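Local coordinates for protein peroxiredoxin 5 (Alvinella pompejana, PDB 2XHF) that probably reduces hydrogen peroxide and organic hydroperoxides as a thiol-dependent antioxidant enzyme of the peroxiredoxin 5 type, at residues A[25-30]-A[105-110]. Residues are numbered along the deposited sequence; the frame is centred on the assembly and turned at random.
Sequences VYEDVP and RMLADM
Tyr-26 and Met-110 meet in a Met-aromatic contact where the short strand 24-26 of the antiparallel hairpin with 33-35 docks on strand 105-108, an outermost strand, within this chain, of the central thioredoxin-fold sheet. The methyl CE of Met-110 sits over the centre of the Tyr-26 ring, 3.7 Å from its centroid, and makes a CH-pi contact. SD lies farther out above the same face. With CG anti to the backbone N (chi1 178°), the Met-110 chain runs out to the ring and bends at its last torsion to set the methyl on it. Leu-128 of the second subunit packs on Met-110, so this end of the contact borders the dimer interface. Val-25 CG2 meets Leu-107 CD2 at 4.3 Å, a second apolar contact. The phenol OH of Tyr-26 is hydrogen-bonded to His-111 NE2. Beside the ring, the backbones of Tyr-26 and Ala-108 form a single antiparallel hydrogen-bonded pair, with Ala-108 N 2.8 Å from Tyr-26 O.

Beyond this lies the polar edge. The extended Glu-27 presents its carboxylate nearly coplanar with the Arg-105 guanidinium. Arg-105 grips it side-on in a two-nitrogen salt bridge, NH2 to OE1 and NE to OE2, the latter 2.9 Å and nearly straight at 171°. Replacing Glu-27 by alanine is likely to leave the guanidinium without its carboxylate mate and freer to turn. One water donates to Glu-27 OE2 at 2.7 Å and accepts from Met-106 N.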
ATOM      1  N   VAL A  25      14.909   6.325   4.325  1.00 13.34           N
ATOM      2  CA  VAL A  25      13.483   6.241   4.122  1.00 13.29           C
ATOM      3  C   VAL A  25      13.160   6.789   2.749  1.00 13.15           C
ATOM      4  O   VAL A  25      14.008   7.367   2.070  1.00 13.47           O
ATOM      5  CB  VAL A  25      12.684   6.968   5.225  1.00 13.56           C
ATOM      6  CG1 VAL A  25      12.931   6.303   6.557  1.00 16.58           C
ATOM      7  CG2 VAL A  25      13.071   8.428   5.275  1.00 14.38           C
ATOM      8  N   TYR A  26      11.929   6.545   2.312  1.00 12.17           N
ATOM      9  CA  TYR A  26      11.511   6.888   0.965  1.00 13.13           C
ATOM     10  C   TYR A  26      10.373   7.886   1.028  1.00 12.75           C
ATOM     11  O   TYR A  26       9.617   7.918   2.004  1.00 15.09           O
ATOM     12  CB  TYR A  26      11.067   5.614   0.230  1.00 13.15           C
ATOM     13  CG  TYR A  26      12.155   4.600   0.147  1.00 13.90           C
ATOM     14  CD1 TYR A  26      12.480   3.804   1.247  1.00 14.10           C
ATOM     15  CD2 TYR A  26      12.875   4.426  -1.026  1.00 16.67           C
ATOM     16  CE1 TYR A  26      13.511   2.889   1.174  1.00 18.03           C
ATOM     17  CE2 TYR A  26      13.898   3.523  -1.103  1.00 17.83           C
ATOM     18  CZ  TYR A  26      14.211   2.748  -0.009  1.00 19.13           C
ATOM     19  OH  TYR A  26      15.235   1.835  -0.102  1.00 25.77           O
ATOM     20  N   GLU A  27      10.262   8.730   0.017  1.00 12.59           N
ATOM     21  CA  GLU A  27       9.184   9.704  -0.014  1.00 12.57           C
ATOM     22  C   GLU A  27       8.782   9.892  -1.471  1.00 14.05           C
ATOM     23  O   GLU A  27       9.653  10.062  -2.339  1.00 14.82           O
ATOM     24  CB  GLU A  27       9.661  11.022   0.589  1.00 12.99           C
ATOM     25  CG  GLU A  27       8.580  12.063   0.777  1.00 14.06           C
ATOM     26  CD  GLU A  27       9.113  13.335   1.428  1.00 14.14           C
ATOM     27  OE1 GLU A  27      10.344  13.558   1.419  1.00 17.30           O
ATOM     28  OE2 GLU A  27       8.288  14.114   1.928  1.00 14.52           O
ATOM     29  N   ASP A  28       7.484   9.779  -1.739  1.00 13.83           N
ATOM     30  CA  ASP A  28       6.889   9.958  -3.079  1.00 15.38           C
ATOM     31  C   ASP A  28       7.150   8.817  -4.082  1.00 16.93           C
ATOM     32  O   ASP A  28       6.208   8.195  -4.588  1.00 16.63           O
ATOM     33  CB  ASP A  28       7.278  11.296  -3.699  1.00 16.39           C
ATOM     34  CG  ASP A  28       6.787  12.475  -2.887  1.00 18.31           C
ATOM     35  OD1 ASP A  28       5.570  12.553  -2.648  1.00 18.73           O
ATOM     36  OD2 ASP A  28       7.612  13.325  -2.483  1.00 23.56           O
ATOM     37  N   VAL A  29       8.416   8.530  -4.348  1.00 16.21           N
ATOM     38  CA  VAL A  29       8.785   7.507  -5.320  1.00 17.39           C
ATOM     39  C   VAL A  29      10.000   6.742  -4.818  1.00 16.07           C
ATOM     40  O   VAL A  29      10.772   7.271  -4.030  1.00 17.76           O
ATOM     41  CB  VAL A  29       9.095   8.122  -6.706  1.00 19.21           C
ATOM     42  CG1 VAL A  29       7.845   8.798  -7.290  1.00 20.56           C
ATOM     43  CG2 VAL A  29      10.254   9.114  -6.607  1.00 20.00           C
ATOM     44  N   PRO A  30      10.177   5.492  -5.267  1.00 17.38           N
ATOM     45  CA  PRO A  30      11.273   4.674  -4.735  1.00 17.42           C
ATOM     46  C   PRO A  30      12.663   5.235  -5.019  1.00 20.60           C
ATOM     47  O   PRO A  30      13.601   4.952  -4.263  1.00 22.23           O
ATOM     48  CB  PRO A  30      11.065   3.311  -5.408  1.00 21.49           C
ATOM     49  CG  PRO A  30       9.602   3.282  -5.743  1.00 19.98           C
ATOM     50  CD  PRO A  30       9.257   4.703  -6.105  1.00 20.60           C
ATOM     51  N   ARG A 105       5.229  15.507   6.374  1.00 12.65           N
ATOM     52  CA  ARG A 105       6.087  14.711   5.520  1.00 12.62           C
ATOM     53  C   ARG A 105       5.681  13.246   5.651  1.00 12.77           C
ATOM     54  O   ARG A 105       5.618  12.718   6.751  1.00 14.54           O
ATOM     55  CB  ARG A 105       7.540  14.895   5.948  1.00 13.94           C
ATOM     56  CG  ARG A 105       8.063  16.334   5.864  1.00 15.27           C
ATOM     57  CD  ARG A 105       8.353  16.772   4.432  1.00 14.02           C
ATOM     58  NE  ARG A 105       9.383  15.961   3.805  1.00 13.65           N
ATOM     59  CZ  ARG A 105      10.685  16.079   4.032  1.00 15.61           C
ATOM     60  NH1 ARG A 105      11.171  17.012   4.854  1.00 17.38           N
ATOM     61  NH2 ARG A 105      11.507  15.260   3.406  1.00 14.87           N
ATOM     62  N   MET A 106       5.446  12.603   4.515  1.00 12.03           N
ATOM     63  CA  MET A 106       4.983  11.229   4.492  1.00 12.50           C
ATOM     64  C   MET A 106       6.137  10.325   4.152  1.00 11.86           C
ATOM     65  O   MET A 106       6.538  10.223   2.989  1.00 14.06           O
ATOM     66  CB  MET A 106       3.834  11.076   3.491  1.00 13.63           C
ATOM     67  CG  MET A 106       2.585  11.821   3.907  1.00 16.61           C
ATOM     68  SD  MET A 106       1.671  10.854   5.130  1.00 16.99           S
ATOM     69  CE  MET A 106       0.580  12.081   5.842  1.00 19.82           C
ATOM     70  N   LEU A 107       6.676   9.689   5.185  1.00 11.35           N
ATOM     71  CA  LEU A 107       7.869   8.881   5.084  1.00 11.61           C
ATOM     72  C   LEU A 107       7.517   7.386   5.021  1.00 12.61           C
ATOM     73  O   LEU A 107       6.848   6.855   5.888  1.00 14.33           O
ATOM     74  CB  LEU A 107       8.804   9.151   6.259  1.00 13.83           C
ATOM     75  CG  LEU A 107       9.184  10.610   6.486  1.00 11.96           C
ATOM     76  CD1 LEU A 107      10.115  10.689   7.677  1.00 14.97           C
ATOM     77  CD2 LEU A 107       9.813  11.236   5.248  1.00 13.79           C
ATOM     78  N   ALA A 108       7.988   6.745   3.969  1.00 11.49           N
ATOM     79  CA  ALA A 108       7.746   5.324   3.745  1.00 13.10           C
ATOM     80  C   ALA A 108       8.943   4.512   4.201  1.00 13.26           C
ATOM     81  O   ALA A 108      10.013   4.581   3.598  1.00 13.48           O
ATOM     82  CB  ALA A 108       7.458   5.070   2.279  1.00 13.79           C
ATOM     83  N   ASP A 109       8.780   3.815   5.312  1.00 13.63           N
ATOM     84  CA  ASP A 109       9.788   2.882   5.836  1.00 14.00           C
ATOM     85  C   ASP A 109       9.603   1.554   5.110  1.00 14.27           C
ATOM     86  O   ASP A 109       9.167   0.536   5.681  1.00 14.89           O
ATOM     87  CB  ASP A 109       9.559   2.704   7.333  1.00 15.47           C
ATOM     88  CG  ASP A 109      10.631   1.851   7.990  1.00 15.81           C
ATOM     89  OD1 ASP A 109      11.768   1.810   7.462  1.00 15.92           O
ATOM     90  OD2 ASP A 109      10.339   1.234   9.044  1.00 16.87           O
ATOM     91  N   MET A 110       9.923   1.571   3.828  1.00 14.42           N
ATOM     92  CA  MET A 110       9.402   0.559   2.921  1.00 14.88           C
ATOM     93  C   MET A 110       9.851  -0.858   3.253  1.00 18.12           C
ATOM     94  O   MET A 110       9.094  -1.810   3.049  1.00 17.07           O
ATOM     95  CB  MET A 110       9.805   0.915   1.489  1.00 20.30           C
ATOM     96  CG  MET A 110       9.352  -0.095   0.478  1.00 25.45           C
ATOM     97  SD  MET A 110       9.577   0.520  -1.181  1.00 22.53           S
ATOM     98  CE  MET A 110      11.289   0.765  -1.266  1.00 27.99           C
TER
HETATM   99  O   HOH W   1       5.641  13.941   1.941  1.00 11.90           O
HETATM  100  O   HOH W   2       5.552   9.849   0.421  1.00 14.35           O